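Local structure of 182aa long hypothetical protein (Pyrococcus horikoshii, 2GAN) at residues K14-L18 and Y54-L58; R61-F66 and I109-V113; G80-L84 and L127-A131. The protein is a putative acetyltransferase of the GNAT family, probably moving an acetyl group from acetyl-coenzyme A to an acceptor not yet identified. One frame throughout, in Å; residues are numbered along the deposited sequence.

How the interactions relate
The three contacts form a section through the GNAT fold. Interactions 1 and 2 share helix 47-65 and their centres lie about 11 Å apart; Leu-58 and Phe-111 pack between them. Interaction 2 reaches strand 106-114, the sheet neighbour of strand 78-85 used by interaction 3, about 10 Å between centres. Helix 123-137 covers the other face of this sheet from helices 14-27 and 47-65, and the centres of interactions 1 and 3 are about 18 Å apart. Along the chain interaction 1 closes first, while the segments of interactions 2 and 3 alternate. Interaction 2, between helices fixed on opposite faces, holds a sulfate, consistent with the acetyl-coenzyme A region of a GNAT enzyme.

Interaction 1: K14-L18 and Y54-L58; sequences KDELL and YEPFL
Leu-18 touches the ring of Tyr-54 at its edge, near the ring plane, CD1 lying 3.9 Å from Tyr-54 CD1, while Phe-50 stacks on the ring from within helix 47-65. The next flat group, the Glu-55 carboxylate, turns OE2 to Lys-14, touching CE at 3.7 Å and forming a long salt bridge with NZ at 3.9 Å. Lys-14 NZ makes its shorter bond, 2.9 Å, to Asp-15 OD1 on the syn side but tilted out of the carboxylate plane; bends at chi2 (-96°) and chi3 (-66°) carry the ammonium between the two acids, nearer Asp-15. The aliphatic part of Lys-14 crosses Leu-58, CG lying 3.9 Å from Leu-58 CD2. Below, the same CD2 presses on the first turn of helix 14-27, 3.7 Å from Lys-14 O, and on the side chains of Leu-17 and Leu-18. With an alanine in place of Lys-14, Asp-15 and Glu-55 would probably lose the positive charge between them, and Leu-58 would probably be less covered. Phe-111 of strand 106-114 lies under Leu-17, Tyr-54 and Leu-58. The axes of segments 14-18 and 54-58 pass 10.9 Å apart at 129°, the steep crossing of two helices on one face of the GNAT sheet.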
ATOM      1  N   LYS A  14     -22.562 -13.112   8.356  1.00 25.20           N
ATOM      2  CA  LYS A  14     -21.369 -12.889   9.163  1.00 27.27           C
ATOM      3  C   LYS A  14     -20.294 -13.967   8.987  1.00 26.17           C
ATOM      4  O   LYS A  14     -19.115 -13.660   8.795  1.00 25.99           O
ATOM      5  CB  LYS A  14     -21.766 -12.770  10.638  1.00 28.72           C
ATOM      6  CG  LYS A  14     -20.628 -12.377  11.568  1.00 33.66           C
ATOM      7  CD  LYS A  14     -20.001 -13.593  12.210  1.00 36.85           C
ATOM      8  CE  LYS A  14     -20.984 -14.272  13.148  1.00 37.21           C
ATOM      9  NZ  LYS A  14     -20.418 -15.535  13.695  1.00 42.52           N
ATOM     10  N   ASP A  15     -20.702 -15.228   9.046  1.00 26.04           N
ATOM     11  CA  ASP A  15     -19.766 -16.336   8.911  1.00 24.11           C
ATOM     12  C   ASP A  15     -19.049 -16.327   7.567  1.00 23.29           C
ATOM     13  O   ASP A  15     -17.818 -16.463   7.501  1.00 18.86           O
ATOM     14  CB  ASP A  15     -20.495 -17.660   9.125  1.00 26.42           C
ATOM     15  CG  ASP A  15     -21.042 -17.790  10.542  1.00 28.87           C
ATOM     16  OD1 ASP A  15     -20.355 -17.322  11.475  1.00 29.98           O
ATOM     17  OD2 ASP A  15     -22.137 -18.359  10.717  1.00 29.60           O
ATOM     18  N   GLU A  16     -19.815 -16.160   6.494  1.00 22.51           N
ATOM     19  CA  GLU A  16     -19.231 -16.125   5.158  1.00 22.25           C
ATOM     20  C   GLU A  16     -18.292 -14.927   5.024  1.00 21.82           C
ATOM     21  O   GLU A  16     -17.224 -15.038   4.433  1.00 24.60           O
ATOM     22  CB  GLU A  16     -20.324 -16.063   4.080  1.00 21.19           C
ATOM     23  CG  GLU A  16     -19.726 -16.096   2.672  1.00 23.10           C
ATOM     24  CD  GLU A  16     -20.735 -16.411   1.582  1.00 22.41           C
ATOM     25  OE1 GLU A  16     -21.957 -16.396   1.850  1.00 23.17           O
ATOM     26  OE2 GLU A  16     -20.295 -16.658   0.443  1.00 20.42           O
ATOM     27  N   LEU A  17     -18.695 -13.787   5.580  1.00 22.39           N
ATOM     28  CA  LEU A  17     -17.878 -12.577   5.531  1.00 21.17           C
ATOM     29  C   LEU A  17     -16.604 -12.733   6.372  1.00 20.92           C
ATOM     30  O   LEU A  17     -15.510 -12.352   5.947  1.00 18.24           O
ATOM     31  CB  LEU A  17     -18.680 -11.365   6.021  1.00 18.94           C
ATOM     32  CG  LEU A  17     -19.762 -10.817   5.079  1.00 19.52           C
ATOM     33  CD1 LEU A  17     -20.610  -9.770   5.796  1.00 12.96           C
ATOM     34  CD2 LEU A  17     -19.098 -10.202   3.844  1.00 17.32           C
ATOM     35  N   LEU A  18     -16.749 -13.302   7.563  1.00 19.18           N
ATOM     36  CA  LEU A  18     -15.606 -13.511   8.445  1.00 20.54           C
ATOM     37  C   LEU A  18     -14.474 -14.241   7.718  1.00 21.93           C
ATOM     38  O   LEU A  18     -13.312 -13.826   7.774  1.00 23.24           O
ATOM     39  CB  LEU A  18     -16.033 -14.326   9.668  1.00 23.20           C
ATOM     40  CG  LEU A  18     -15.019 -14.447  10.808  1.00 24.03           C
ATOM     41  CD1 LEU A  18     -14.717 -13.069  11.368  1.00 24.34           C
ATOM     42  CD2 LEU A  18     -15.590 -15.337  11.898  1.00 24.80           C
ATOM     43  N   TYR A  54     -11.498 -10.027  15.594  1.00 33.28           N
ATOM     44  CA  TYR A  54     -12.227  -9.307  14.547  1.00 30.38           C
ATOM     45  C   TYR A  54     -13.731  -9.583  14.542  1.00 29.04           C
ATOM     46  O   TYR A  54     -14.528  -8.710  14.202  1.00 27.23           O
ATOM     47  CB  TYR A  54     -11.633  -9.649  13.176  1.00 28.05           C
ATOM     48  CG  TYR A  54     -12.262  -8.910  12.012  1.00 28.42           C
ATOM     49  CD1 TYR A  54     -13.283  -9.493  11.258  1.00 26.30           C
ATOM     50  CD2 TYR A  54     -11.833  -7.630  11.660  1.00 26.76           C
ATOM     51  CE1 TYR A  54     -13.857  -8.818  10.183  1.00 25.91           C
ATOM     52  CE2 TYR A  54     -12.405  -6.951  10.582  1.00 26.05           C
ATOM     53  CZ  TYR A  54     -13.410  -7.545   9.852  1.00 26.23           C
ATOM     54  OH  TYR A  54     -13.981  -6.867   8.800  1.00 25.16           O
ATOM     55  N   GLU A  55     -14.108 -10.798  14.921  1.00 28.91           N
ATOM     56  CA  GLU A  55     -15.507 -11.205  14.958  1.00 28.97           C
ATOM     57  C   GLU A  55     -16.376 -10.197  15.711  1.00 28.28           C
ATOM     58  O   GLU A  55     -17.419  -9.786  15.217  1.00 27.82           O
ATOM     59  CB  GLU A  55     -15.602 -12.601  15.591  1.00 32.15           C
ATOM     60  CG  GLU A  55     -16.944 -13.318  15.480  1.00 35.67           C
ATOM     61  CD  GLU A  55     -17.987 -12.769  16.426  1.00 37.27           C
ATOM     62  OE1 GLU A  55     -17.627 -12.427  17.577  1.00 37.89           O
ATOM     63  OE2 GLU A  55     -19.172 -12.703  16.031  1.00 39.90           O
ATOM     64  N   PRO A  56     -15.951  -9.768  16.910  1.00 29.38           N
ATOM     65  CA  PRO A  56     -16.764  -8.800  17.659  1.00 29.48           C
ATOM     66  C   PRO A  56     -16.991  -7.492  16.876  1.00 28.62           C
ATOM     67  O   PRO A  56     -18.090  -6.942  16.877  1.00 24.67           O
ATOM     68  CB  PRO A  56     -15.951  -8.587  18.940  1.00 29.44           C
ATOM     69  CG  PRO A  56     -15.233  -9.909  19.097  1.00 30.87           C
ATOM     70  CD  PRO A  56     -14.771 -10.170  17.694  1.00 29.70           C
ATOM     71  N   PHE A  57     -15.948  -7.016  16.200  1.00 28.85           N
ATOM     72  CA  PHE A  57     -16.018  -5.794  15.400  1.00 29.23           C
ATOM     73  C   PHE A  57     -17.042  -5.957  14.267  1.00 27.65           C
ATOM     74  O   PHE A  57     -17.912  -5.114  14.081  1.00 27.17           O
ATOM     75  CB  PHE A  57     -14.624  -5.484  14.827  1.00 33.43           C
ATOM     76  CG  PHE A  57     -14.537  -4.178  14.073  1.00 37.79           C
ATOM     77  CD1 PHE A  57     -14.880  -2.972  14.686  1.00 39.51           C
ATOM     78  CD2 PHE A  57     -14.095  -4.155  12.747  1.00 39.46           C
ATOM     79  CE1 PHE A  57     -14.785  -1.760  13.992  1.00 39.92           C
ATOM     80  CE2 PHE A  57     -13.997  -2.951  12.045  1.00 39.20           C
ATOM     81  CZ  PHE A  57     -14.344  -1.750  12.670  1.00 39.10           C
ATOM     82  N   LEU A  58     -16.935  -7.051  13.523  1.00 26.51           N
ATOM     83  CA  LEU A  58     -17.841  -7.331  12.414  1.00 25.28           C
ATOM     84  C   LEU A  58     -19.285  -7.471  12.897  1.00 24.85           C
ATOM     85  O   LEU A  58     -20.212  -6.915  12.299  1.00 21.45           O
ATOM     86  CB  LEU A  58     -17.409  -8.621  11.696  1.00 25.02           C
ATOM     87  CG  LEU A  58     -18.217  -9.168  10.509  1.00 27.37           C
ATOM     88  CD1 LEU A  58     -18.236  -8.174   9.349  1.00 27.07           C
ATOM     89  CD2 LEU A  58     -17.607 -10.483  10.062  1.00 27.99           C
TER

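Interaction 2: R61-F66 and I109-V113; sequences RLSQEF and IEFFV. With SO4 (sulfate ion), chain D.
Phe-66 packs against Glu-110 and Phe-111 where helix 61-65, ending in a wider pi-type turn, runs against strand 109-113 at 162°, the axes 12.0 Å apart. The Phe-66 ring turns its edge to Glu-110, CE2 lying 3.3 Å from OE1, while its CE1 sits over one face of the Phe-111 ring; the two ring planes meet obliquely at 54°. Phe-66 CZ also lies over one face of the Arg-61 guanidinium, toward its rim. With a bend at chi3 (107°), Arg-61 turns that group edge-on to the sulfate, and NH1 and NH2 both donate bent bonds of 2.7 Å to O4. A third bent bond to O4 comes from Phe-111 N, at 2.8 Å. Glu-110 OE1 is 3.5 Å from Arg-61 NH2 but well out of the guanidinium plane, a salt bridge of charges only; Glu-65 OE1 lies 2.5 Å from Glu-110 OE1 and receives weak bonds from Arg-61. Three steps along strand 106-114 match two along strand 78-85, which marks a beta bulge between Glu-110 and Val-113. Three N-H groups on one oxygen make this an anion site; the sulfate is probably from the crystallisation liquor, but in GNAT enzymes acetyl-coenzyme A binds at the bulge of this strand.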
ATOM      1  N   ARG A  61     -20.684  -4.010  13.425  1.00 22.40           N
ATOM      2  CA  ARG A  61     -20.904  -3.250  12.198  1.00 23.14           C
ATOM      3  C   ARG A  61     -22.096  -3.747  11.398  1.00 23.10           C
ATOM      4  O   ARG A  61     -22.873  -2.955  10.868  1.00 22.47           O
ATOM      5  CB  ARG A  61     -19.665  -3.307  11.314  1.00 25.02           C
ATOM      6  CG  ARG A  61     -18.419  -2.781  11.966  1.00 26.32           C
ATOM      7  CD  ARG A  61     -17.295  -2.822  10.965  1.00 27.71           C
ATOM      8  NE  ARG A  61     -16.938  -1.495  10.478  1.00 28.74           N
ATOM      9  CZ  ARG A  61     -16.149  -1.286   9.429  1.00 27.44           C
ATOM     10  NH1 ARG A  61     -15.651  -2.317   8.766  1.00 24.19           N
ATOM     11  NH2 ARG A  61     -15.845  -0.055   9.057  1.00 27.19           N
ATOM     12  N   LEU A  62     -22.214  -5.066  11.294  1.00 22.12           N
ATOM     13  CA  LEU A  62     -23.297  -5.695  10.561  1.00 23.85           C
ATOM     14  C   LEU A  62     -24.638  -5.390  11.225  1.00 25.33           C
ATOM     15  O   LEU A  62     -25.642  -5.207  10.542  1.00 26.05           O
ATOM     16  CB  LEU A  62     -23.071  -7.209  10.511  1.00 19.37           C
ATOM     17  CG  LEU A  62     -22.584  -7.951   9.249  1.00 21.97           C
ATOM     18  CD1 LEU A  62     -21.987  -7.028   8.201  1.00 14.15           C
ATOM     19  CD2 LEU A  62     -21.596  -9.011   9.689  1.00 17.24           C
ATOM     20  N   SER A  63     -24.653  -5.322  12.554  1.00 26.35           N
ATOM     21  CA  SER A  63     -25.895  -5.051  13.289  1.00 28.87           C
ATOM     22  C   SER A  63     -26.310  -3.583  13.395  1.00 28.47           C
ATOM     23  O   SER A  63     -27.478  -3.242  13.195  1.00 29.96           O
ATOM     24  CB  SER A  63     -25.799  -5.619  14.709  1.00 28.44           C
ATOM     25  OG  SER A  63     -25.669  -7.025  14.685  1.00 36.01           O
ATOM     26  N   GLN A  64     -25.357  -2.718  13.713  1.00 28.00           N
ATOM     27  CA  GLN A  64     -25.656  -1.300  13.896  1.00 29.15           C
ATOM     28  C   GLN A  64     -25.077  -0.344  12.857  1.00 29.09           C
ATOM     29  O   GLN A  64     -25.816   0.347  12.163  1.00 32.85           O
ATOM     30  CB  GLN A  64     -25.165  -0.862  15.270  1.00 29.39           C
ATOM     31  CG  GLN A  64     -25.520  -1.837  16.371  1.00 33.15           C
ATOM     32  CD  GLN A  64     -26.998  -1.834  16.694  1.00 34.64           C
ATOM     33  OE1 GLN A  64     -27.545  -2.832  17.163  1.00 38.32           O
ATOM     34  NE2 GLN A  64     -27.650  -0.706  16.457  1.00 33.93           N
ATOM     35  N   GLU A  65     -23.755  -0.300  12.760  1.00 26.88           N
ATOM     36  CA  GLU A  65     -23.078   0.612  11.852  1.00 26.65           C
ATOM     37  C   GLU A  65     -23.552   0.656  10.399  1.00 25.04           C
ATOM     38  O   GLU A  65     -23.940   1.711   9.912  1.00 24.42           O
ATOM     39  CB  GLU A  65     -21.565   0.360  11.914  1.00 27.58           C
ATOM     40  CG  GLU A  65     -20.727   1.272  11.024  1.00 30.63           C
ATOM     41  CD  GLU A  65     -19.293   1.393  11.510  1.00 33.01           C
ATOM     42  OE1 GLU A  65     -18.386   1.605  10.676  1.00 30.79           O
ATOM     43  OE2 GLU A  65     -19.075   1.293  12.739  1.00 35.03           O
ATOM     44  N   PHE A  66     -23.535  -0.475   9.707  1.00 26.49           N
ATOM     45  CA  PHE A  66     -23.948  -0.505   8.298  1.00 27.07           C
ATOM     46  C   PHE A  66     -25.439  -0.219   8.070  1.00 27.27           C
ATOM     47  O   PHE A  66     -26.304  -0.841   8.689  1.00 27.03           O
ATOM     48  CB  PHE A  66     -23.585  -1.865   7.685  1.00 27.01           C
ATOM     49  CG  PHE A  66     -22.104  -2.159   7.681  1.00 27.02           C
ATOM     50  CD1 PHE A  66     -21.643  -3.446   7.416  1.00 27.12           C
ATOM     51  CD2 PHE A  66     -21.168  -1.152   7.931  1.00 26.32           C
ATOM     52  CE1 PHE A  66     -20.278  -3.733   7.404  1.00 25.16           C
ATOM     53  CE2 PHE A  66     -19.796  -1.427   7.919  1.00 26.05           C
ATOM     54  CZ  PHE A  66     -19.353  -2.718   7.654  1.00 25.61           C
ATOM     55  N   ILE A 109     -18.624   5.331   2.776  1.00 18.54           N
ATOM     56  CA  ILE A 109     -18.420   4.070   2.084  1.00 18.01           C
ATOM     57  C   ILE A 109     -17.312   3.361   2.844  1.00 18.13           C
ATOM     58  O   ILE A 109     -16.316   3.981   3.205  1.00 19.38           O
ATOM     59  CB  ILE A 109     -17.966   4.282   0.623  1.00 20.18           C
ATOM     60  CG1 ILE A 109     -19.169   4.720  -0.228  1.00 19.99           C
ATOM     61  CG2 ILE A 109     -17.317   2.997   0.079  1.00 18.49           C
ATOM     62  CD1 ILE A 109     -18.827   5.103  -1.659  1.00 22.08           C
ATOM     63  N   GLU A 110     -17.493   2.075   3.107  1.00 17.89           N
ATOM     64  CA  GLU A 110     -16.487   1.301   3.820  1.00 18.90           C
ATOM     65  C   GLU A 110     -16.730  -0.179   3.575  1.00 17.65           C
ATOM     66  O   GLU A 110     -17.616  -0.550   2.792  1.00 16.25           O
ATOM     67  CB  GLU A 110     -16.524   1.629   5.327  1.00 22.95           C
ATOM     68  CG  GLU A 110     -17.857   1.418   6.035  1.00 27.36           C
ATOM     69  CD  GLU A 110     -17.920   2.093   7.420  1.00 31.82           C
ATOM     70  OE1 GLU A 110     -18.778   1.702   8.235  1.00 32.33           O
ATOM     71  OE2 GLU A 110     -17.127   3.019   7.698  1.00 34.02           O
ATOM     72  N   PHE A 111     -15.928  -1.028   4.211  1.00 17.10           N
ATOM     73  CA  PHE A 111     -16.092  -2.470   4.050  1.00 17.11           C
ATOM     74  C   PHE A 111     -16.059  -2.817   2.560  1.00 15.28           C
ATOM     75  O   PHE A 111     -16.832  -3.652   2.088  1.00 14.90           O
ATOM     76  CB  PHE A 111     -17.432  -2.882   4.663  1.00 15.76           C
ATOM     77  CG  PHE A 111     -17.501  -4.318   5.070  1.00 15.76           C
ATOM     78  CD1 PHE A 111     -18.383  -5.187   4.443  1.00 19.90           C
ATOM     79  CD2 PHE A 111     -16.742  -4.786   6.137  1.00 18.74           C
ATOM     80  CE1 PHE A 111     -18.517  -6.504   4.878  1.00 22.15           C
ATOM     81  CE2 PHE A 111     -16.865  -6.096   6.581  1.00 16.77           C
ATOM     82  CZ  PHE A 111     -17.753  -6.957   5.957  1.00 19.16           C
ATOM     83  N   PHE A 112     -15.157  -2.154   1.836  1.00 16.29           N
ATOM     84  CA  PHE A 112     -14.986  -2.332   0.395  1.00 16.68           C
ATOM     85  C   PHE A 112     -13.828  -3.278   0.131  1.00 16.04           C
ATOM     86  O   PHE A 112     -12.677  -2.906   0.304  1.00 15.24           O
ATOM     87  CB  PHE A 112     -14.666  -0.986  -0.261  1.00 16.99           C
ATOM     88  CG  PHE A 112     -14.392  -1.063  -1.745  1.00 16.53           C
ATOM     89  CD1 PHE A 112     -13.485  -0.184  -2.339  1.00 20.07           C
ATOM     90  CD2 PHE A 112     -15.058  -1.973  -2.554  1.00 18.14           C
ATOM     91  CE1 PHE A 112     -13.244  -0.207  -3.715  1.00 19.60           C
ATOM     92  CE2 PHE A 112     -14.825  -2.006  -3.939  1.00 21.86           C
ATOM     93  CZ  PHE A 112     -13.914  -1.119  -4.515  1.00 18.72           C
ATOM     94  N   VAL A 113     -14.125  -4.492  -0.307  1.00 18.29           N
ATOM     95  CA  VAL A 113     -13.060  -5.430  -0.573  1.00 20.57           C
ATOM     96  C   VAL A 113     -13.406  -6.343  -1.725  1.00 20.33           C
ATOM     97  O   VAL A 113     -14.541  -6.367  -2.192  1.00 22.36           O
ATOM     98  CB  VAL A 113     -12.755  -6.281   0.679  1.00 20.28           C
ATOM     99  CG1 VAL A 113     -13.580  -7.562   0.652  1.00 21.93           C
ATOM    100  CG2 VAL A 113     -11.273  -6.564   0.750  1.00 26.50           C
TER
HETATM  101  S   SO4 D1202     -13.188  -0.564   6.695  1.00 47.81           S
HETATM  102  O1  SO4 D1202     -12.563  -1.454   5.697  1.00 47.31           O
HETATM  103  O2  SO4 D1202     -12.932   0.852   6.347  1.00 46.08           O
HETATM  104  O3  SO4 D1202     -12.606  -0.860   8.017  1.00 49.72           O
HETATM  105  O4  SO4 D1202     -14.641  -0.793   6.719  1.00 45.96           O

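Interaction 3: G80-L84 and L127-A131; sequences GTIAL and LLEFA
Ile-82 reaches straight across to the helix: CG1 is anti to the backbone N (chi1 -162°) and chi2 keeps the chain extended, which drives CD1 to 3.3 Å from Ala-131 CB, tighter than usual for two carbons. The same methyl lies 3.8 Å from Leu-128 CA. The other branch of Ile-82, CG2, meets Leu-127 CD2 at 4.0 Å, the two side chains lying alongside each other and pointing opposite ways. In Leu-127, chi1 of -77° sets CG anti to the carbonyl carbon and takes CD1 down onto the strand backbone, 3.6 Å from Thr-81 N and 3.7 Å from Gly-80 C; a beta carbon at Gly-80 would run into that methyl. Strand 80-84 and helix 127-131 run 19° from parallel with axes 8.9 Å apart, and helix 123-137 is the connection of a beta-alpha-beta crossover from strand 106-114 to its parallel neighbour 141-146. Leu-84, turned the same way as Leu-127 about its first side-chain bond, rests CD2 3.8 Å from Ala-131 CB. Thr-81 points to the other face of the sheet, where CG2 packs on Leu-17 and OG1 is hydrogen-bonded to Phe-111 O. Leu-128 also packs on Lys-160 of the second subunit.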
ATOM      1  N   GLY A  80     -17.135 -10.201  -3.079  1.00 20.23           N
ATOM      2  CA  GLY A  80     -16.892  -8.769  -3.020  1.00 18.44           C
ATOM      3  C   GLY A  80     -17.891  -8.112  -2.088  1.00 18.60           C
ATOM      4  O   GLY A  80     -19.030  -8.553  -2.001  1.00 19.78           O
ATOM      5  N   THR A  81     -17.482  -7.063  -1.384  1.00 18.96           N
ATOM      6  CA  THR A  81     -18.400  -6.384  -0.463  1.00 20.52           C
ATOM      7  C   THR A  81     -18.209  -4.878  -0.475  1.00 20.83           C
ATOM      8  O   THR A  81     -17.146  -4.377  -0.845  1.00 20.45           O
ATOM      9  CB  THR A  81     -18.164  -6.791   1.009  1.00 19.12           C
ATOM     10  OG1 THR A  81     -16.931  -6.203   1.452  1.00 21.30           O
ATOM     11  CG2 THR A  81     -18.097  -8.283   1.162  1.00 15.14           C
ATOM     12  N   ILE A  82     -19.251  -4.171  -0.047  1.00 20.12           N
ATOM     13  CA  ILE A  82     -19.212  -2.723   0.074  1.00 20.10           C
ATOM     14  C   ILE A  82     -20.418  -2.280   0.911  1.00 21.26           C
ATOM     15  O   ILE A  82     -21.547  -2.719   0.687  1.00 19.78           O
ATOM     16  CB  ILE A  82     -19.204  -2.022  -1.306  1.00 18.59           C
ATOM     17  CG1 ILE A  82     -18.723  -0.576  -1.129  1.00 20.05           C
ATOM     18  CG2 ILE A  82     -20.584  -2.086  -1.945  1.00 15.14           C
ATOM     19  CD1 ILE A  82     -18.352   0.141  -2.440  1.00 24.11           C
ATOM     20  N   ALA A  83     -20.148  -1.420   1.885  1.00 21.98           N
ATOM     21  CA  ALA A  83     -21.154  -0.934   2.814  1.00 22.87           C
ATOM     22  C   ALA A  83     -21.340   0.572   2.786  1.00 21.52           C
ATOM     23  O   ALA A  83     -20.395   1.323   2.546  1.00 21.94           O
ATOM     24  CB  ALA A  83     -20.775  -1.366   4.236  1.00 22.54           C
ATOM     25  N   LEU A  84     -22.566   1.010   3.053  1.00 21.07           N
ATOM     26  CA  LEU A  84     -22.881   2.435   3.090  1.00 20.23           C
ATOM     27  C   LEU A  84     -23.390   2.845   4.459  1.00 20.86           C
ATOM     28  O   LEU A  84     -24.197   2.135   5.070  1.00 22.01           O
ATOM     29  CB  LEU A  84     -23.958   2.759   2.074  1.00 19.73           C
ATOM     30  CG  LEU A  84     -23.590   2.289   0.673  1.00 22.65           C
ATOM     31  CD1 LEU A  84     -24.740   2.621  -0.272  1.00 23.10           C
ATOM     32  CD2 LEU A  84     -22.289   2.950   0.235  1.00 19.09           C
ATOM     33  N   LEU A 127     -18.659  -2.492  -7.853  1.00 21.57           N
ATOM     34  CA  LEU A 127     -19.135  -2.237  -6.509  1.00 21.45           C
ATOM     35  C   LEU A 127     -19.045  -0.746  -6.197  1.00 20.84           C
ATOM     36  O   LEU A 127     -20.059  -0.114  -5.903  1.00 21.29           O
ATOM     37  CB  LEU A 127     -18.327  -3.056  -5.493  1.00 22.91           C
ATOM     38  CG  LEU A 127     -18.695  -4.545  -5.423  1.00 23.89           C
ATOM     39  CD1 LEU A 127     -17.775  -5.266  -4.454  1.00 25.34           C
ATOM     40  CD2 LEU A 127     -20.147  -4.680  -4.967  1.00 23.94           C
ATOM     41  N   LEU A 128     -17.845  -0.178  -6.298  1.00 19.48           N
ATOM     42  CA  LEU A 128     -17.638   1.239  -5.998  1.00 21.20           C
ATOM     43  C   LEU A 128     -18.608   2.136  -6.772  1.00 24.16           C
ATOM     44  O   LEU A 128     -19.271   2.995  -6.183  1.00 22.55           O
ATOM     45  CB  LEU A 128     -16.188   1.641  -6.292  1.00 21.20           C
ATOM     46  CG  LEU A 128     -15.701   3.001  -5.773  1.00 21.84           C
ATOM     47  CD1 LEU A 128     -15.952   3.122  -4.267  1.00 21.74           C
ATOM     48  CD2 LEU A 128     -14.217   3.146  -6.074  1.00 20.65           C
ATOM     49  N   GLU A 129     -18.699   1.932  -8.086  1.00 24.70           N
ATOM     50  CA  GLU A 129     -19.610   2.716  -8.914  1.00 27.11           C
ATOM     51  C   GLU A 129     -21.031   2.606  -8.373  1.00 26.17           C
ATOM     52  O   GLU A 129     -21.744   3.600  -8.251  1.00 26.87           O
ATOM     53  CB  GLU A 129     -19.576   2.224 -10.365  1.00 29.58           C
ATOM     54  CG  GLU A 129     -20.686   2.814 -11.235  1.00 37.59           C
ATOM     55  CD  GLU A 129     -20.679   2.271 -12.658  1.00 43.25           C
ATOM     56  OE1 GLU A 129     -20.741   1.027 -12.829  1.00 44.66           O
ATOM     57  OE2 GLU A 129     -20.619   3.097 -13.603  1.00 44.93           O
ATOM     58  N   PHE A 130     -21.453   1.389  -8.057  1.00 25.42           N
ATOM     59  CA  PHE A 130     -22.796   1.197  -7.523  1.00 26.46           C
ATOM     60  C   PHE A 130     -22.972   1.986  -6.222  1.00 25.89           C
ATOM     61  O   PHE A 130     -23.968   2.672  -6.041  1.00 26.02           O
ATOM     62  CB  PHE A 130     -23.055  -0.289  -7.272  1.00 26.40           C
ATOM     63  CG  PHE A 130     -24.447  -0.594  -6.804  1.00 28.54           C
ATOM     64  CD1 PHE A 130     -24.780  -0.496  -5.461  1.00 28.54           C
ATOM     65  CD2 PHE A 130     -25.432  -0.974  -7.711  1.00 28.74           C
ATOM     66  CE1 PHE A 130     -26.072  -0.781  -5.022  1.00 30.27           C
ATOM     67  CE2 PHE A 130     -26.727  -1.259  -7.283  1.00 29.64           C
ATOM     68  CZ  PHE A 130     -27.046  -1.159  -5.932  1.00 29.71           C
ATOM     69  N   ALA A 131     -21.981   1.896  -5.335  1.00 25.31           N
ATOM     70  CA  ALA A 131     -22.013   2.573  -4.045  1.00 22.31           C
ATOM     71  C   ALA A 131     -22.051   4.089  -4.168  1.00 21.36           C
ATOM     72  O   ALA A 131     -22.805   4.759  -3.465  1.00 21.96           O
ATOM     73  CB  ALA A 131     -20.811   2.151  -3.205  1.00 20.94           C
TER